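Local atomic coordinates of putative glycoside hydrolase (Parabacteroides distasonis ATCC 8503, PDB entry 3GYC), a protein that is a putative glycoside hydrolase with a cellulase-like TIM-barrel domain, and probably cleaves glycosidic bonds in carbohydrates. Residues W162-Y175 with V178-M192. Residues are numbered along the deposited sequence; the frame is centred on the assembly and turned at random.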
# COMPACT_ATOMS: atom_id res chain seq x y z
N TRP A 162 2.47 -2.85 -9.28
CA TRP A 162 3.21 -3.07 -10.50
C TRP A 162 2.71 -4.32 -11.24
O TRP A 162 2.47 -5.35 -10.61
CB TRP A 162 4.69 -3.24 -10.16
CG TRP A 162 5.62 -3.44 -11.36
CD1 TRP A 162 6.10 -4.62 -11.85
CD2 TRP A 162 6.19 -2.41 -12.18
NE1 TRP A 162 6.92 -4.39 -12.92
CE2 TRP A 162 6.99 -3.04 -13.15
CE3 TRP A 162 6.10 -1.01 -12.19
CZ2 TRP A 162 7.70 -2.33 -14.11
CZ3 TRP A 162 6.78 -0.30 -13.15
CH2 TRP A 162 7.58 -0.96 -14.11
N PRO A 163 2.58 -4.26 -12.57
CA PRO A 163 2.87 -3.13 -13.44
C PRO A 163 1.60 -2.52 -14.03
O PRO A 163 1.57 -2.21 -15.21
CB PRO A 163 3.72 -3.77 -14.54
CG PRO A 163 3.08 -5.09 -14.73
CD PRO A 163 2.55 -5.51 -13.36
N GLY A 164 0.55 -2.35 -13.24
CA GLY A 164 -0.72 -1.79 -13.74
C GLY A 164 -0.56 -0.45 -14.47
O GLY A 164 0.09 0.47 -13.97
N ASP A 165 -1.17 -0.33 -15.64
CA ASP A 165 -1.03 0.92 -16.42
C ASP A 165 -1.60 2.19 -15.77
O ASP A 165 -1.23 3.29 -16.17
CB ASP A 165 -1.52 0.77 -17.87
CG ASP A 165 -2.96 0.33 -17.98
OD1 ASP A 165 -3.70 0.37 -16.97
OD2 ASP A 165 -3.37 -0.05 -19.11
N SER A 166 -2.49 2.06 -14.79
CA SER A 166 -2.97 3.24 -14.06
C SER A 166 -1.84 3.91 -13.32
O SER A 166 -1.83 5.13 -13.16
CB SER A 166 -4.01 2.87 -13.00
OG SER A 166 -5.16 2.28 -13.58
N TRP A 167 -0.90 3.11 -12.83
CA TRP A 167 0.19 3.65 -12.00
C TRP A 167 1.51 3.72 -12.76
O TRP A 167 2.32 4.63 -12.50
CB TRP A 167 0.34 2.82 -10.71
CG TRP A 167 -0.99 2.36 -10.20
CD1 TRP A 167 -1.40 1.08 -10.10
CD2 TRP A 167 -2.11 3.17 -9.82
NE1 TRP A 167 -2.69 1.03 -9.64
CE2 TRP A 167 -3.15 2.30 -9.48
CE3 TRP A 167 -2.32 4.56 -9.71
CZ2 TRP A 167 -4.39 2.76 -9.04
CZ3 TRP A 167 -3.56 5.02 -9.29
CH2 TRP A 167 -4.57 4.12 -8.95
N ALA A 168 1.73 2.79 -13.69
CA ALA A 168 2.99 2.72 -14.45
C ALA A 168 2.73 2.82 -15.97
O ALA A 168 2.99 1.86 -16.72
CB ALA A 168 3.74 1.45 -14.11
N PRO A 169 2.20 3.97 -16.42
CA PRO A 169 1.98 4.15 -17.87
C PRO A 169 3.29 4.28 -18.66
O PRO A 169 3.32 4.04 -19.88
CB PRO A 169 1.18 5.46 -17.92
CG PRO A 169 1.50 6.16 -16.69
CD PRO A 169 1.72 5.12 -15.65
N PHE A 170 4.34 4.71 -17.97
CA PHE A 170 5.68 4.81 -18.54
C PHE A 170 6.24 3.43 -18.87
O PHE A 170 7.18 3.31 -19.63
CB PHE A 170 6.63 5.55 -17.59
CG PHE A 170 6.55 5.09 -16.14
CD1 PHE A 170 7.29 4.02 -15.69
CD2 PHE A 170 5.74 5.77 -15.24
CE1 PHE A 170 7.22 3.61 -14.39
CE2 PHE A 170 5.67 5.37 -13.94
CZ PHE A 170 6.42 4.29 -13.50
N PHE A 171 5.71 2.38 -18.26
CA PHE A 171 6.15 1.03 -18.54
C PHE A 171 5.18 0.41 -19.53
O PHE A 171 5.58 -0.17 -20.52
CB PHE A 171 6.20 0.21 -17.25
CG PHE A 171 6.52 -1.22 -17.47
CD1 PHE A 171 7.83 -1.63 -17.61
CD2 PHE A 171 5.51 -2.17 -17.54
CE1 PHE A 171 8.14 -2.95 -17.84
CE2 PHE A 171 5.81 -3.50 -17.76
CZ PHE A 171 7.13 -3.89 -17.91
N ALA A 172 3.89 0.54 -19.23
CA ALA A 172 2.82 -0.04 -20.05
C ALA A 172 2.85 0.46 -21.49
O ALA A 172 2.51 -0.28 -22.43
CB ALA A 172 1.46 0.24 -19.40
N LYS A 173 3.28 1.71 -21.69
CA LYS A 173 3.42 2.24 -23.05
C LYS A 173 4.46 1.42 -23.82
O LYS A 173 4.22 0.98 -24.95
CB LYS A 173 3.80 3.72 -23.04
N THR A 174 5.62 1.17 -23.21
CA THR A 174 6.67 0.41 -23.90
C THR A 174 6.35 -1.07 -24.01
O THR A 174 6.63 -1.69 -25.04
CB THR A 174 8.03 0.57 -23.24
OG1 THR A 174 8.33 1.97 -23.13
CG2 THR A 174 9.12 -0.11 -24.06
N TYR A 175 5.75 -1.64 -22.97
CA TYR A 175 5.45 -3.07 -22.96
C TYR A 175 3.97 -3.36 -22.80
O TYR A 175 3.54 -3.90 -21.78
CB TYR A 175 6.24 -3.76 -21.86
CG TYR A 175 7.71 -3.50 -21.92
CD1 TYR A 175 8.56 -4.29 -22.69
CD2 TYR A 175 8.28 -2.46 -21.18
CE1 TYR A 175 9.93 -4.06 -22.73
CE2 TYR A 175 9.64 -2.23 -21.22
CZ TYR A 175 10.46 -3.03 -21.98
OH TYR A 175 11.80 -2.77 -21.99
N VAL A 178 2.57 -6.99 -21.66
CA VAL A 178 2.67 -7.56 -20.32
C VAL A 178 1.28 -7.59 -19.70
O VAL A 178 0.85 -8.62 -19.19
CB VAL A 178 3.70 -6.82 -19.44
CG1 VAL A 178 3.57 -7.27 -17.99
CG2 VAL A 178 5.12 -7.06 -19.97
N GLY A 179 0.58 -6.46 -19.74
CA GLY A 179 -0.79 -6.37 -19.20
C GLY A 179 -0.88 -6.17 -17.70
O GLY A 179 0.06 -6.46 -16.95
N TRP A 180 -2.05 -5.67 -17.27
CA TRP A 180 -2.32 -5.38 -15.85
C TRP A 180 -1.96 -6.56 -14.93
O TRP A 180 -2.34 -7.70 -15.16
CB TRP A 180 -3.80 -4.94 -15.61
CG TRP A 180 -4.02 -4.42 -14.18
CD1 TRP A 180 -4.09 -5.17 -13.03
CD2 TRP A 180 -4.17 -3.05 -13.76
NE1 TRP A 180 -4.26 -4.35 -11.93
CE2 TRP A 180 -4.32 -3.05 -12.35
CE3 TRP A 180 -4.19 -1.82 -14.44
CZ2 TRP A 180 -4.48 -1.86 -11.61
CZ3 TRP A 180 -4.36 -0.65 -13.71
CH2 TRP A 180 -4.50 -0.68 -12.31
N GLY A 181 -1.21 -6.25 -13.88
CA GLY A 181 -0.87 -7.22 -12.86
C GLY A 181 0.13 -8.33 -13.16
O GLY A 181 0.51 -9.04 -12.22
N ASN A 182 0.58 -8.49 -14.41
CA ASN A 182 1.53 -9.57 -14.74
C ASN A 182 3.00 -9.24 -14.49
O ASN A 182 3.85 -9.27 -15.39
CB ASN A 182 1.33 -10.03 -16.16
CG ASN A 182 -0.06 -10.50 -16.39
OD1 ASN A 182 -0.78 -10.78 -15.44
ND2 ASN A 182 -0.47 -10.55 -17.63
N TRP A 183 3.30 -9.00 -13.22
CA TRP A 183 4.63 -8.60 -12.78
C TRP A 183 5.69 -9.64 -13.08
O TRP A 183 6.85 -9.31 -13.23
CB TRP A 183 4.63 -8.31 -11.29
CG TRP A 183 4.34 -9.51 -10.40
CD1 TRP A 183 3.14 -9.86 -9.87
CD2 TRP A 183 5.28 -10.50 -9.96
NE1 TRP A 183 3.27 -10.99 -9.11
CE2 TRP A 183 4.57 -11.41 -9.15
CE3 TRP A 183 6.65 -10.68 -10.15
CZ2 TRP A 183 5.19 -12.48 -8.54
CZ3 TRP A 183 7.25 -11.76 -9.54
CH2 TRP A 183 6.53 -12.65 -8.74
N TYR A 184 5.26 -10.90 -13.19
CA TYR A 184 6.18 -12.03 -13.39
C TYR A 184 6.65 -12.24 -14.83
O TYR A 184 7.51 -13.09 -15.04
CB TYR A 184 5.54 -13.32 -12.89
CG TYR A 184 4.16 -13.60 -13.49
CD1 TYR A 184 4.02 -14.27 -14.70
CD2 TYR A 184 3.02 -13.17 -12.84
CE1 TYR A 184 2.76 -14.49 -15.23
CE2 TYR A 184 1.79 -13.40 -13.34
CZ TYR A 184 1.65 -14.05 -14.53
OH TYR A 184 0.38 -14.23 -14.96
N LYS A 185 6.08 -11.51 -15.80
CA LYS A 185 6.52 -11.64 -17.21
C LYS A 185 7.95 -11.12 -17.35
O LYS A 185 8.37 -10.24 -16.59
CB LYS A 185 5.54 -10.96 -18.19
CG LYS A 185 4.19 -11.69 -18.35
CD LYS A 185 3.37 -11.18 -19.54
N GLU A 186 8.70 -11.66 -18.31
CA GLU A 186 10.13 -11.35 -18.46
C GLU A 186 10.49 -9.87 -18.56
O GLU A 186 11.51 -9.45 -18.01
CB GLU A 186 10.76 -12.13 -19.65
N GLU A 187 9.70 -9.09 -19.28
CA GLU A 187 9.99 -7.66 -19.44
C GLU A 187 9.90 -6.93 -18.10
O GLU A 187 10.66 -6.00 -17.84
CB GLU A 187 9.02 -6.97 -20.41
CG GLU A 187 8.92 -7.59 -21.80
CD GLU A 187 7.97 -8.77 -21.86
OE1 GLU A 187 8.20 -9.75 -21.12
OE2 GLU A 187 7.01 -8.72 -22.68
N SER A 188 8.95 -7.36 -17.27
CA SER A 188 8.75 -6.77 -15.95
C SER A 188 9.90 -7.12 -15.02
O SER A 188 10.50 -6.23 -14.39
CB SER A 188 7.40 -7.22 -15.37
OG SER A 188 7.29 -6.91 -13.99
N LEU A 189 10.20 -8.41 -14.93
CA LEU A 189 11.29 -8.90 -14.10
C LEU A 189 12.60 -8.19 -14.42
O LEU A 189 13.33 -7.81 -13.50
CB LEU A 189 11.49 -10.41 -14.27
CG LEU A 189 10.33 -11.29 -13.79
CD1 LEU A 189 10.63 -12.72 -14.14
CD2 LEU A 189 10.07 -11.11 -12.29
N ARG A 190 12.88 -7.99 -15.70
CA ARG A 190 14.12 -7.36 -16.15
C ARG A 190 14.19 -5.90 -15.74
O ARG A 190 15.23 -5.41 -15.32
CB ARG A 190 14.27 -7.47 -17.67
CG ARG A 190 15.66 -7.08 -18.17
N TRP A 191 13.10 -5.19 -15.92
CA TRP A 191 13.00 -3.80 -15.53
C TRP A 191 13.24 -3.66 -14.03
O TRP A 191 14.04 -2.84 -13.59
CB TRP A 191 11.59 -3.30 -15.86
CG TRP A 191 11.31 -1.93 -15.38
CD1 TRP A 191 11.16 -1.53 -14.09
CD2 TRP A 191 11.07 -0.77 -16.19
NE1 TRP A 191 10.89 -0.20 -14.04
CE2 TRP A 191 10.83 0.30 -15.32
CE3 TRP A 191 11.05 -0.54 -17.57
CZ2 TRP A 191 10.54 1.59 -15.77
CZ3 TRP A 191 10.77 0.74 -18.03
CH2 TRP A 191 10.53 1.79 -17.13
N MSE A 192 12.47 -4.41 -13.24
CA MSE A 192 12.59 -4.35 -11.80
C MSE A 192 14.03 -4.63 -11.38
O MSE A 192 14.61 -3.85 -10.63
CB MSE A 192 11.64 -5.34 -11.11
CG MSE A 192 10.18 -4.97 -11.26
SE MSE A 192 9.04 -6.02 -10.11
CE MSE A 192 9.17 -7.73 -10.99
O HOH W 1 12.56 -4.56 -19.41
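Trp191 reaches from helix 186-200 onto the rings of Trp162 and Phe171. Its CB lies 4.0 Å from Phe171 CE1, and CG is anti to the backbone N (chi1 174°), which carries the indole over both rings. On the pyrrole side CG and CD1 lie against Trp162 CZ2 and CH2, and NE1 comes within 3.4 Å of Trp162 CH2, the two planes oblique at 37°. On the benzo side CD2 and CE3 meet Phe171 CD1, CE3 at 3.4 Å, and the phenyl edge points into the indole face in a T-shaped pair, planes 87° apart. At the far end CZ2 reaches the edge of Phe170, 4.1 Å from its CD1. All this belongs to the loop between strand 153-157 and helix 186-200 of the eight-stranded TIM barrel, whose aromatic residues pack against the helix that follows; Leu133 of helix 130-146 also touches Trp191. Cutting this residue back to an alanine is likely to open a gap beside Trp162 and Phe171, leaving both without the indole face they press on. Trp162 NE1 also donates in the ring plane to Ser188 OG at 2.8 Å, and that hydroxyl donates onward to Trp183 O, while the selenium of selenomethionine Met192 (SE) lies obliquely, 3.7 Å from Trp162 CD1.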